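Local coordinates for antifungal protein GAFP-1 (Gastrodia elata, PDB 1XD5) that probably binds mannose as a monomeric bulb-type lectin and probably acts against fungi, at residues S6-T12 against C52-N58; S1-N5 against S15-G19; G81-L85 against I95-S99. All blocks are in the same frame, centred on the assembly; numbering follows the deposited sequence.

Contact 1. Residues S6-T12 against C52-N58; sequences SGHQLDT and CVLKMQN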
ATOM      1  N   SER A   6      -3.460   6.426   8.197  1.00 12.95           N
ATOM      2  CA  SER A   6      -4.756   6.767   7.599  1.00 13.03           C
ATOM      3  C   SER A   6      -4.960   8.276   7.571  1.00 13.13           C
ATOM      4  O   SER A   6      -4.519   8.991   8.474  1.00 12.63           O
ATOM      5  CB  SER A   6      -5.929   6.078   8.310  1.00 12.89           C
ATOM      6  OG  SER A   6      -5.864   6.269   9.709  1.00 13.98           O
ATOM      7  N   GLY A   7      -5.615   8.745   6.515  1.00 12.99           N
ATOM      8  CA  GLY A   7      -5.798  10.164   6.277  1.00 13.19           C
ATOM      9  C   GLY A   7      -4.638  10.755   5.506  1.00 13.68           C
ATOM     10  O   GLY A   7      -4.613  11.963   5.236  1.00 13.50           O
ATOM     11  N   HIS A   8      -3.665   9.908   5.167  1.00 13.71           N
ATOM     12  CA  HIS A   8      -2.489  10.339   4.416  1.00 14.23           C
ATOM     13  C   HIS A   8      -2.334   9.531   3.130  1.00 13.63           C
ATOM     14  O   HIS A   8      -2.957   8.481   2.964  1.00 12.70           O
ATOM     15  CB  HIS A   8      -1.223  10.233   5.275  1.00 14.65           C
ATOM     16  CG  HIS A   8      -1.229  11.155   6.454  1.00 18.02           C
ATOM     17  ND1 HIS A   8      -0.627  12.395   6.430  1.00 21.14           N
ATOM     18  CD2 HIS A   8      -1.782  11.028   7.684  1.00 20.75           C
ATOM     19  CE1 HIS A   8      -0.804  12.990   7.598  1.00 22.08           C
ATOM     20  NE2 HIS A   8      -1.503  12.183   8.376  1.00 21.67           N
ATOM     21  N   GLN A   9      -1.511  10.042   2.224  1.00 13.50           N
ATOM     22  CA  GLN A   9      -1.345   9.414   0.926  1.00 13.91           C
ATOM     23  C   GLN A   9       0.100   9.420   0.483  1.00 13.60           C
ATOM     24  O   GLN A   9       0.907  10.232   0.951  1.00 13.01           O
ATOM     25  CB  GLN A   9      -2.236  10.086  -0.120  1.00 13.87           C
ATOM     26  CG  GLN A   9      -1.716  11.414  -0.638  1.00 17.41           C
ATOM     27  CD  GLN A   9      -2.650  12.031  -1.644  1.00 20.14           C
ATOM     28  OE1 GLN A   9      -3.865  11.934  -1.498  1.00 22.75           O
ATOM     29  NE2 GLN A   9      -2.092  12.661  -2.668  1.00 20.50           N
ATOM     30  N   LEU A  10       0.437   8.486  -0.399  1.00 13.02           N
ATOM     31  CA  LEU A  10       1.708   8.573  -1.089  1.00 13.25           C
ATOM     32  C   LEU A  10       1.424   9.235  -2.421  1.00 13.32           C
ATOM     33  O   LEU A  10       0.498   8.839  -3.127  1.00 12.54           O
ATOM     34  CB  LEU A  10       2.339   7.197  -1.288  1.00 13.00           C
ATOM     35  CG  LEU A  10       2.755   6.406  -0.043  1.00 13.73           C
ATOM     36  CD1 LEU A  10       3.141   4.989  -0.445  1.00 14.94           C
ATOM     37  CD2 LEU A  10       3.894   7.081   0.721  1.00 13.82           C
ATOM     38  N   ASP A  11       2.212  10.251  -2.754  1.00 13.33           N
ATOM     39  CA  ASP A  11       2.112  10.877  -4.063  1.00 14.42           C
ATOM     40  C   ASP A  11       2.739   9.940  -5.086  1.00 13.70           C
ATOM     41  O   ASP A  11       3.339   8.923  -4.726  1.00 12.88           O
ATOM     42  CB  ASP A  11       2.813  12.241  -4.081  1.00 15.58           C
ATOM     43  CG  ASP A  11       2.198  13.229  -3.103  1.00 20.38           C
ATOM     44  OD1 ASP A  11       0.945  13.260  -2.967  1.00 24.48           O
ATOM     45  OD2 ASP A  11       2.893  14.019  -2.417  1.00 25.67           O
ATOM     46  N   THR A  12       2.586  10.280  -6.361  1.00 13.02           N
ATOM     47  CA  THR A  12       3.125   9.460  -7.437  1.00 12.51           C
ATOM     48  C   THR A  12       4.615   9.207  -7.262  1.00 12.18           C
ATOM     49  O   THR A  12       5.380  10.139  -7.069  1.00 12.14           O
ATOM     50  CB  THR A  12       2.880  10.148  -8.775  1.00 12.70           C
ATOM     51  OG1 THR A  12       1.485  10.425  -8.901  1.00 11.96           O
ATOM     52  CG2 THR A  12       3.188   9.183  -9.924  1.00 13.27           C
ATOM     53  N   CYS A  52      -0.837   8.268 -10.526  1.00 14.56           N
ATOM     54  CA  CYS A  52      -1.624   7.731  -9.421  1.00 14.39           C
ATOM     55  C   CYS A  52      -1.060   8.061  -8.060  1.00 13.48           C
ATOM     56  O   CYS A  52       0.132   8.288  -7.907  1.00 12.94           O
ATOM     57  CB  CYS A  52      -1.779   6.218  -9.531  1.00 14.36           C
ATOM     58  SG  CYS A  52      -3.062   5.786 -10.711  1.00 16.32           S
ATOM     59  N   VAL A  53      -1.945   8.060  -7.075  1.00 13.18           N
ATOM     60  CA  VAL A  53      -1.565   8.232  -5.680  1.00 12.38           C
ATOM     61  C   VAL A  53      -2.155   7.071  -4.881  1.00 12.14           C
ATOM     62  O   VAL A  53      -3.083   6.399  -5.343  1.00 11.78           O
ATOM     63  CB  VAL A  53      -2.021   9.616  -5.143  1.00 12.61           C
ATOM     64  CG1 VAL A  53      -1.431  10.737  -6.003  1.00 13.12           C
ATOM     65  CG2 VAL A  53      -3.540   9.726  -5.112  1.00 12.36           C
ATOM     66  N   LEU A  54      -1.600   6.818  -3.703  1.00 11.24           N
ATOM     67  CA  LEU A  54      -2.052   5.728  -2.875  1.00 11.11           C
ATOM     68  C   LEU A  54      -2.564   6.329  -1.572  1.00 11.42           C
ATOM     69  O   LEU A  54      -1.814   7.000  -0.869  1.00 10.19           O
ATOM     70  CB  LEU A  54      -0.906   4.741  -2.600  1.00 10.83           C
ATOM     71  CG  LEU A  54      -1.265   3.516  -1.742  1.00 11.41           C
ATOM     72  CD1 LEU A  54      -2.262   2.620  -2.467  1.00  8.35           C
ATOM     73  CD2 LEU A  54      -0.015   2.716  -1.328  1.00  9.00           C
ATOM     74  N   LYS A  55      -3.839   6.104  -1.275  1.00 11.24           N
ATOM     75  CA  LYS A  55      -4.466   6.700  -0.101  1.00 12.40           C
ATOM     76  C   LYS A  55      -4.805   5.632   0.927  1.00 11.69           C
ATOM     77  O   LYS A  55      -5.543   4.705   0.629  1.00 11.00           O
ATOM     78  CB  LYS A  55      -5.749   7.446  -0.499  1.00 13.07           C
ATOM     79  CG  LYS A  55      -5.536   8.654  -1.403  1.00 16.86           C
ATOM     80  CD  LYS A  55      -6.773   9.568  -1.404  1.00 21.88           C
ATOM     81  CE  LYS A  55      -6.621  10.723  -2.393  1.00 25.01           C
ATOM     82  NZ  LYS A  55      -7.921  11.410  -2.675  1.00 28.23           N
ATOM     83  N   MET A  56      -4.272   5.783   2.136  1.00 11.47           N
ATOM     84  CA  MET A  56      -4.673   4.964   3.264  1.00 11.56           C
ATOM     85  C   MET A  56      -5.822   5.731   3.907  1.00 11.72           C
ATOM     86  O   MET A  56      -5.605   6.778   4.520  1.00 11.68           O
ATOM     87  CB  MET A  56      -3.500   4.772   4.242  1.00 11.58           C
ATOM     88  CG  MET A  56      -3.813   3.948   5.502  1.00 13.79           C
ATOM     89  SD  MET A  56      -4.150   2.200   5.157  1.00 17.11           S
ATOM     90  CE  MET A  56      -5.949   2.132   5.307  1.00 15.04           C
ATOM     91  N   GLN A  57      -7.040   5.223   3.741  1.00 11.46           N
ATOM     92  CA  GLN A  57      -8.236   5.932   4.187  1.00 11.85           C
ATOM     93  C   GLN A  57      -8.587   5.668   5.646  1.00 11.56           C
ATOM     94  O   GLN A  57      -8.211   4.647   6.225  1.00 10.63           O
ATOM     95  CB  GLN A  57      -9.424   5.593   3.276  1.00 12.11           C
ATOM     96  CG  GLN A  57      -9.166   5.980   1.809  1.00 13.52           C
ATOM     97  CD  GLN A  57     -10.377   5.828   0.911  1.00 14.23           C
ATOM     98  OE1 GLN A  57     -10.398   6.378  -0.178  1.00 16.57           O
ATOM     99  NE2 GLN A  57     -11.368   5.069   1.353  1.00 12.91           N
ATOM    100  N   ASN A  58      -9.328   6.605   6.226  1.00 12.37           N
ATOM    101  CA  ASN A  58      -9.806   6.492   7.597  1.00 13.65           C
ATOM    102  C   ASN A  58     -10.813   5.366   7.816  1.00 13.06           C
ATOM    103  O   ASN A  58     -11.044   4.953   8.948  1.00 13.17           O
ATOM    104  CB  ASN A  58     -10.387   7.835   8.057  1.00 14.42           C
ATOM    105  CG  ASN A  58      -9.300   8.831   8.422  1.00 18.18           C
ATOM    106  OD1 ASN A  58      -8.333   8.488   9.108  1.00 22.91           O
ATOM    107  ND2 ASN A  58      -9.438  10.059   7.945  1.00 22.49           N
TER

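Contact 2. Residues S1-N5 against S15-G19; sequences SDRLN and SLAEG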
ATOM      1  N   SER A   1       9.789   6.585   4.578  1.00 14.50           N
ATOM      2  CA  SER A   1       9.261   5.951   5.813  1.00 14.74           C
ATOM      3  C   SER A   1       8.848   4.515   5.514  1.00 13.87           C
ATOM      4  O   SER A   1       8.743   4.127   4.355  1.00 13.59           O
ATOM      5  CB  SER A   1       8.062   6.751   6.339  1.00 14.81           C
ATOM      6  OG  SER A   1       7.504   6.126   7.486  1.00 17.66           O
ATOM      7  N   ASP A   2       8.620   3.736   6.562  1.00 13.39           N
ATOM      8  CA  ASP A   2       8.146   2.367   6.414  1.00 13.22           C
ATOM      9  C   ASP A   2       6.643   2.240   6.603  1.00 12.91           C
ATOM     10  O   ASP A   2       6.087   1.146   6.511  1.00 12.69           O
ATOM     11  CB  ASP A   2       8.872   1.452   7.393  1.00 13.30           C
ATOM     12  CG  ASP A   2       8.637   1.838   8.844  1.00 14.53           C
ATOM     13  OD1 ASP A   2       8.095   2.927   9.120  1.00 15.76           O
ATOM     14  OD2 ASP A   2       8.961   1.094   9.778  1.00 17.84           O
ATOM     15  N   ARG A   3       5.973   3.356   6.875  1.00 13.38           N
ATOM     16  CA  ARG A   3       4.541   3.295   7.131  1.00 13.45           C
ATOM     17  C   ARG A   3       3.770   4.502   6.622  1.00 13.25           C
ATOM     18  O   ARG A   3       4.325   5.594   6.452  1.00 13.16           O
ATOM     19  CB  ARG A   3       4.257   3.027   8.615  1.00 14.09           C
ATOM     20  CG  ARG A   3       4.421   4.223   9.534  1.00 17.03           C
ATOM     21  CD  ARG A   3       4.632   3.824  10.990  1.00 21.58           C
ATOM     22  NE  ARG A   3       5.939   3.185  11.154  1.00 24.93           N
ATOM     23  CZ  ARG A   3       6.315   2.475  12.217  1.00 26.15           C
ATOM     24  NH1 ARG A   3       5.489   2.294  13.245  1.00 26.26           N
ATOM     25  NH2 ARG A   3       7.525   1.944  12.246  1.00 26.38           N
ATOM     26  N   LEU A   4       2.488   4.278   6.351  1.00 12.91           N
ATOM     27  CA  LEU A   4       1.597   5.328   5.881  1.00 12.85           C
ATOM     28  C   LEU A   4       0.374   5.305   6.782  1.00 12.97           C
ATOM     29  O   LEU A   4      -0.302   4.282   6.876  1.00 12.74           O
ATOM     30  CB  LEU A   4       1.180   5.049   4.427  1.00 12.94           C
ATOM     31  CG  LEU A   4       0.199   6.044   3.792  1.00 12.35           C
ATOM     32  CD1 LEU A   4       0.813   7.445   3.724  1.00 11.28           C
ATOM     33  CD2 LEU A   4      -0.242   5.569   2.406  1.00 12.32           C
ATOM     34  N   ASN A   5       0.099   6.423   7.451  1.00 13.23           N
ATOM     35  CA  ASN A   5      -1.030   6.500   8.381  1.00 13.55           C
ATOM     36  C   ASN A   5      -2.318   6.846   7.649  1.00 12.89           C
ATOM     37  O   ASN A   5      -2.279   7.493   6.609  1.00 12.19           O
ATOM     38  CB  ASN A   5      -0.762   7.531   9.492  1.00 13.88           C
ATOM     39  CG  ASN A   5       0.392   7.130  10.415  1.00 17.50           C
ATOM     40  OD1 ASN A   5       0.482   5.993  10.877  1.00 20.34           O
ATOM     41  ND2 ASN A   5       1.278   8.080  10.694  1.00 21.45           N
ATOM     42  N   SER A  15       6.729   6.016  -1.816  1.00  8.92           N
ATOM     43  CA  SER A  15       6.935   4.643  -1.399  1.00  8.86           C
ATOM     44  C   SER A  15       7.102   4.463   0.093  1.00  8.60           C
ATOM     45  O   SER A  15       7.397   5.409   0.843  1.00  8.80           O
ATOM     46  CB  SER A  15       8.161   4.055  -2.119  1.00  8.65           C
ATOM     47  OG  SER A  15       9.331   4.770  -1.741  1.00  8.74           O
ATOM     48  N   LEU A  16       6.901   3.224   0.511  1.00  8.24           N
ATOM     49  CA  LEU A  16       7.355   2.762   1.798  1.00  8.57           C
ATOM     50  C   LEU A  16       8.632   1.987   1.527  1.00  8.56           C
ATOM     51  O   LEU A  16       8.736   1.302   0.507  1.00  8.12           O
ATOM     52  CB  LEU A  16       6.321   1.841   2.439  1.00  8.81           C
ATOM     53  CG  LEU A  16       4.897   2.372   2.608  1.00 10.46           C
ATOM     54  CD1 LEU A  16       4.082   1.318   3.360  1.00  9.33           C
ATOM     55  CD2 LEU A  16       4.864   3.747   3.323  1.00 10.38           C
ATOM     56  N   ALA A  17       9.597   2.103   2.425  1.00  8.02           N
ATOM     57  CA  ALA A  17      10.856   1.406   2.259  1.00  9.23           C
ATOM     58  C   ALA A  17      11.313   0.801   3.580  1.00  9.78           C
ATOM     59  O   ALA A  17      11.119   1.390   4.644  1.00  9.29           O
ATOM     60  CB  ALA A  17      11.911   2.358   1.719  1.00  8.81           C
ATOM     61  N   GLU A  18      11.909  -0.379   3.496  1.00 10.07           N
ATOM     62  CA  GLU A  18      12.504  -1.042   4.645  1.00 11.53           C
ATOM     63  C   GLU A  18      13.651  -1.880   4.106  1.00 11.02           C
ATOM     64  O   GLU A  18      13.425  -2.904   3.469  1.00 10.50           O
ATOM     65  CB  GLU A  18      11.466  -1.923   5.364  1.00 12.05           C
ATOM     66  CG  GLU A  18      11.955  -2.588   6.654  1.00 16.66           C
ATOM     67  CD  GLU A  18      12.764  -1.666   7.557  1.00 21.68           C
ATOM     68  OE1 GLU A  18      12.179  -0.749   8.170  1.00 24.78           O
ATOM     69  OE2 GLU A  18      13.992  -1.862   7.664  1.00 24.07           O
ATOM     70  N   GLY A  19      14.878  -1.416   4.327  1.00 11.08           N
ATOM     71  CA  GLY A  19      16.048  -2.081   3.796  1.00 10.56           C
ATOM     72  C   GLY A  19      15.949  -2.193   2.291  1.00 10.22           C
ATOM     73  O   GLY A  19      15.784  -1.186   1.612  1.00 10.64           O
TER
HETATM   74  O   HOH W   1       7.234   6.938   2.898  1.00 20.28           O
HETATM   75  O   HOH W   2      10.305   6.014   1.351  1.00 28.64           O

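Contact 3. Residues G81-L85 against I95-S99; sequences GNYYL and IYDNS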
ATOM      1  N   GLY A  81     -11.557   4.868  11.790  1.00 15.07           N
ATOM      2  CA  GLY A  81     -10.658   4.729  12.917  1.00 14.78           C
ATOM      3  C   GLY A  81      -9.263   5.145  12.508  1.00 14.62           C
ATOM      4  O   GLY A  81      -9.078   5.760  11.460  1.00 14.10           O
ATOM      5  N   ASN A  82      -8.296   4.808  13.351  1.00 14.65           N
ATOM      6  CA  ASN A  82      -6.891   5.020  13.055  1.00 15.46           C
ATOM      7  C   ASN A  82      -6.319   3.719  12.535  1.00 15.12           C
ATOM      8  O   ASN A  82      -6.328   2.698  13.235  1.00 14.95           O
ATOM      9  CB  ASN A  82      -6.136   5.460  14.309  1.00 16.46           C
ATOM     10  CG  ASN A  82      -6.379   6.915  14.649  1.00 19.35           C
ATOM     11  OD1 ASN A  82      -5.982   7.823  13.905  1.00 24.01           O
ATOM     12  ND2 ASN A  82      -7.036   7.149  15.775  1.00 23.99           N
ATOM     13  N   TYR A  83      -5.859   3.747  11.290  1.00 14.24           N
ATOM     14  CA  TYR A  83      -5.228   2.582  10.684  1.00 13.45           C
ATOM     15  C   TYR A  83      -3.878   3.013  10.146  1.00 13.16           C
ATOM     16  O   TYR A  83      -3.644   4.203   9.930  1.00 13.10           O
ATOM     17  CB  TYR A  83      -6.096   2.023   9.551  1.00 13.93           C
ATOM     18  CG  TYR A  83      -7.488   1.625   9.987  1.00 14.81           C
ATOM     19  CD1 TYR A  83      -8.567   2.501   9.824  1.00 15.34           C
ATOM     20  CD2 TYR A  83      -7.727   0.387  10.578  1.00 15.94           C
ATOM     21  CE1 TYR A  83      -9.845   2.148  10.239  1.00 15.67           C
ATOM     22  CE2 TYR A  83      -9.002   0.017  10.990  1.00 15.31           C
ATOM     23  CZ  TYR A  83     -10.053   0.907  10.824  1.00 16.90           C
ATOM     24  OH  TYR A  83     -11.314   0.540  11.223  1.00 16.07           O
ATOM     25  N   TYR A  84      -2.981   2.057   9.936  1.00 12.74           N
ATOM     26  CA  TYR A  84      -1.743   2.370   9.233  1.00 12.41           C
ATOM     27  C   TYR A  84      -1.338   1.208   8.369  1.00 12.01           C
ATOM     28  O   TYR A  84      -1.613   0.058   8.699  1.00 12.36           O
ATOM     29  CB  TYR A  84      -0.603   2.785  10.182  1.00 12.56           C
ATOM     30  CG  TYR A  84      -0.217   1.740  11.195  1.00 12.80           C
ATOM     31  CD1 TYR A  84      -0.930   1.606  12.377  1.00 14.54           C
ATOM     32  CD2 TYR A  84       0.873   0.897  10.984  1.00 14.06           C
ATOM     33  CE1 TYR A  84      -0.590   0.643  13.323  1.00 14.52           C
ATOM     34  CE2 TYR A  84       1.228  -0.078  11.931  1.00 13.42           C
ATOM     35  CZ  TYR A  84       0.485  -0.183  13.099  1.00 14.21           C
ATOM     36  OH  TYR A  84       0.783  -1.124  14.045  1.00 13.83           O
ATOM     37  N   LEU A  85      -0.714   1.541   7.248  1.00 11.70           N
ATOM     38  CA  LEU A  85      -0.096   0.580   6.347  1.00 11.16           C
ATOM     39  C   LEU A  85       1.396   0.518   6.677  1.00 11.13           C
ATOM     40  O   LEU A  85       2.040   1.554   6.822  1.00 10.82           O
ATOM     41  CB  LEU A  85      -0.277   1.055   4.907  1.00 10.73           C
ATOM     42  CG  LEU A  85       0.323   0.180   3.809  1.00 11.64           C
ATOM     43  CD1 LEU A  85      -0.489  -1.097   3.660  1.00 10.56           C
ATOM     44  CD2 LEU A  85       0.362   0.962   2.501  1.00 12.50           C
ATOM     45  N   ILE A  95      -1.982  -3.748   6.774  1.00 10.05           N
ATOM     46  CA  ILE A  95      -2.726  -2.660   7.408  1.00 10.12           C
ATOM     47  C   ILE A  95      -3.143  -3.125   8.801  1.00 10.48           C
ATOM     48  O   ILE A  95      -3.732  -4.206   8.950  1.00  9.57           O
ATOM     49  CB  ILE A  95      -3.982  -2.254   6.593  1.00 10.28           C
ATOM     50  CG1 ILE A  95      -3.604  -1.853   5.166  1.00 11.14           C
ATOM     51  CG2 ILE A  95      -4.733  -1.101   7.305  1.00  9.97           C
ATOM     52  CD1 ILE A  95      -4.790  -1.644   4.225  1.00 11.95           C
ATOM     53  N   TYR A  96      -2.841  -2.308   9.808  1.00 11.36           N
ATOM     54  CA  TYR A  96      -3.227  -2.590  11.185  1.00 12.67           C
ATOM     55  C   TYR A  96      -4.215  -1.561  11.706  1.00 14.29           C
ATOM     56  O   TYR A  96      -4.218  -0.403  11.273  1.00 13.71           O
ATOM     57  CB  TYR A  96      -1.998  -2.584  12.107  1.00 12.33           C
ATOM     58  CG  TYR A  96      -1.101  -3.781  11.926  1.00 12.45           C
ATOM     59  CD1 TYR A  96      -1.431  -5.014  12.491  1.00 12.96           C
ATOM     60  CD2 TYR A  96       0.076  -3.682  11.185  1.00 11.78           C
ATOM     61  CE1 TYR A  96      -0.616  -6.122  12.325  1.00 12.72           C
ATOM     62  CE2 TYR A  96       0.907  -4.781  11.008  1.00 11.58           C
ATOM     63  CZ  TYR A  96       0.554  -5.999  11.580  1.00 12.42           C
ATOM     64  OH  TYR A  96       1.346  -7.093  11.390  1.00 10.97           O
ATOM     65  N   ASP A  97      -5.042  -1.981  12.656  1.00 16.38           N
ATOM     66  CA  ASP A  97      -5.757  -1.010  13.473  1.00 18.93           C
ATOM     67  C   ASP A  97      -4.852  -0.585  14.617  1.00 20.31           C
ATOM     68  O   ASP A  97      -3.645  -0.815  14.569  1.00 20.16           O
ATOM     69  CB  ASP A  97      -7.092  -1.567  13.965  1.00 19.28           C
ATOM     70  CG  ASP A  97      -6.943  -2.781  14.849  1.00 20.31           C
ATOM     71  OD1 ASP A  97      -5.832  -3.072  15.355  1.00 20.73           O
ATOM     72  OD2 ASP A  97      -7.916  -3.515  15.084  1.00 22.77           O
ATOM     73  N   ASN A  98      -5.429   0.024  15.648  1.00 22.67           N
ATOM     74  CA  ASN A  98      -4.642   0.513  16.781  1.00 24.18           C
ATOM     75  C   ASN A  98      -4.340  -0.543  17.851  1.00 24.55           C
ATOM     76  O   ASN A  98      -3.763  -0.221  18.895  1.00 24.96           O
ATOM     77  CB  ASN A  98      -5.309   1.755  17.408  1.00 25.32           C
ATOM     78  CG  ASN A  98      -6.756   1.505  17.859  1.00 28.15           C
ATOM     79  OD1 ASN A  98      -7.400   2.406  18.400  1.00 33.05           O
ATOM     80  ND2 ASN A  98      -7.271   0.292  17.633  1.00 30.95           N
ATOM     81  N   SER A  99      -4.708  -1.798  17.582  1.00 24.11           N
ATOM     82  CA  SER A  99      -4.644  -2.854  18.591  1.00 24.05           C
ATOM     83  C   SER A  99      -3.907  -4.105  18.121  1.00 23.43           C
ATOM     84  O   SER A  99      -4.190  -5.202  18.600  1.00 23.02           O
ATOM     85  CB  SER A  99      -6.061  -3.237  19.037  1.00 24.26           C
ATOM     86  OG  SER A  99      -6.763  -2.110  19.514  1.00 25.78           O
TER

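Contact 1. Residues S6-T12 against C52-N58
Gln9 and Lys55 face each other across two antiparallel strands, their side chains lying alongside and pointing the same way. Gln9 CG sits between its own backbone N and carbonyl carbon (chi1 78°), and the extended remainder of the chain brings OE1 to 3.1 Å from Lys55 CE, against the aliphatic part of the lysine. The other end of the amide turns away from the lysine: Gln9 NE2 gives a nearly straight bond of 3.1 Å to Asp11 OD1, in the amide plane, and passes obliquely over Val53. Lys55 has a further partner in Tyr65, with which it makes a cation-pi contact.

On the opposite face the contact is made by apolar side chains. Leu10 and Leu54 also run side by side, with Leu10 CD1 4.0 Å from Leu54 CD2, and both rest on Ile25 of strand 21-25. Their backbones are joined by two bonds, Leu10 N to Leu54 O at 2.7 Å and Leu54 N to Leu10 O at 3.0 Å. Farther along this face, Met56 CG, anti to its backbone N (chi1 178°), lies 3.6 Å from Ser6 CA, and the methionine side chain reaches Leu4.

The ends are closed differently. Thr12 OG1 donates to Cys52 O at 2.7 Å, approaching from above the carbonyl plane, whereas Gly7 N donates to Met56 O. Ser6 OG has its hydrogen-bond partner outside the pair, in Tyr83 N. The chemistry is thus two-sided: the leucines and Met56 help fill the interior of the beta prism, while the amide, carboxylate and ammonium groups make a polar outer surface.

Contact 2. Residues S1-N5 against S15-G19
Ala17 N donates to Ser1 O at 2.9 Å, the one direct hydrogen bond between residues 1-5 and 15-19; Leu16 CA makes a CH...O contact with the same oxygen. Next to it is the tight part of the contact. Leu16 CG stands anti to the carbonyl carbon, beside the backbone N (chi1 -55°), which sends both methyls toward residues 2-4: CD2 is 3.6 Å from Arg3 C, CD1 is 3.7 Å from Asp2 O, and CD2 also approaches Leu4 CB at 4.1 Å.

Around Ser1 N the packing gives way to water. One molecule, 2.6 Å from Ser15 O, donates to that carbonyl and accepts from Ser1 N; a second makes the same bridge, weakly at the Ser1 end. At the other margin the carboxylates of Asp2 and Glu18 lie side by side, OD2 4.0 Å from OE1, with planes 67° apart. Their mutual repulsion is probably eased by Arg3, which grips Asp2 side-on, NE to OD1 and NH2 to OD2 at 3.0 Å each, and Glu18 has a long, weak ion pair with Arg89.

Each segment belongs to a different sheet: Leu4 pairs with Leu85 of strand 84-87 and Leu16 with Phe23 of strand 21-25, so the contact brings together two outermost strands, 3-5 and 15-18.

Contact 3. Residues G81-L85 against I95-S99
The carbonyl oxygen of Tyr96 is approached by three groups of residues 83 and 84. Tyr84 N donates to Tyr96 O at 3.1 Å, in the carbonyl plane; Tyr83 CA makes a CH...O contact with it at 3.2 Å; and the Tyr83 ring comes up edge-on, with the oxygen near the ring plane. The return bond of this antiparallel pair, Tyr96 N to Tyr84 O, is 2.9 Å long, and Ile95 CA makes a CH...O contact with Tyr84 O.

On one face of the hairpin two tyrosines meet. With CG lodged between backbone N and carbonyl carbon (chi1 60°), the Tyr84 side chain swings across the strand and Tyr96 CB sits over one face of its ring, a CH-pi contact 4.0 Å from the ring centroid and 28° off its normal. The two rings themselves meet obliquely, with planes 33° apart. The hydroxyl of Tyr96 is held elsewhere, by Gln88 NE2.

On the other face of the hairpin, Leu85 CD1 touches Ile95 CG1 at 3.5 Å, and both residues pack on Leu62 and Met56 of a neighbouring sheet. Tyr83 belongs to this buried side: its CB adjoins Ile95 CG2, its CE2 lies 3.9 Å from Asp97 CB, and its hydroxyl bonds to Gln79 O.

Beyond the strand, Asp97 OD1 takes Ser99 N at 2.8 Å in an Asx turn and also accepts from Asn101 N, so one carboxylate oxygen spans the turn leading to strand 102-105; Asn98 N, buried here, has no partner. Gln88 and Tyr96 are the first and last residues of a QxDxNxVxY sequence, the mannose-binding motif of bulb lectins, so the backbone pairing and CH-pi contact that hold Tyr96 probably help to shape such a site.

Overall arrangement
From the N terminus the chain lays down residues 1-5, then 6-12, then 15-19, one edge strand for each of the three four-stranded sheets of the beta prism. Contact 2 closes the short excursion between the first and third of these, drawing two sheets together. Contact 1 pairs the second with residues 52-58 after a detour of 39 residues that includes the whole hairpin array 21-42; its segments alternate with those of contact 2, so the two cross. Contact 3 follows in series, closing the 84-96 hairpin. Strand 3-5 is the edge neighbour of strand 84-87, while Ser6 and Asn58 bond to Tyr83 and Gly81, which links contact 3 to both others.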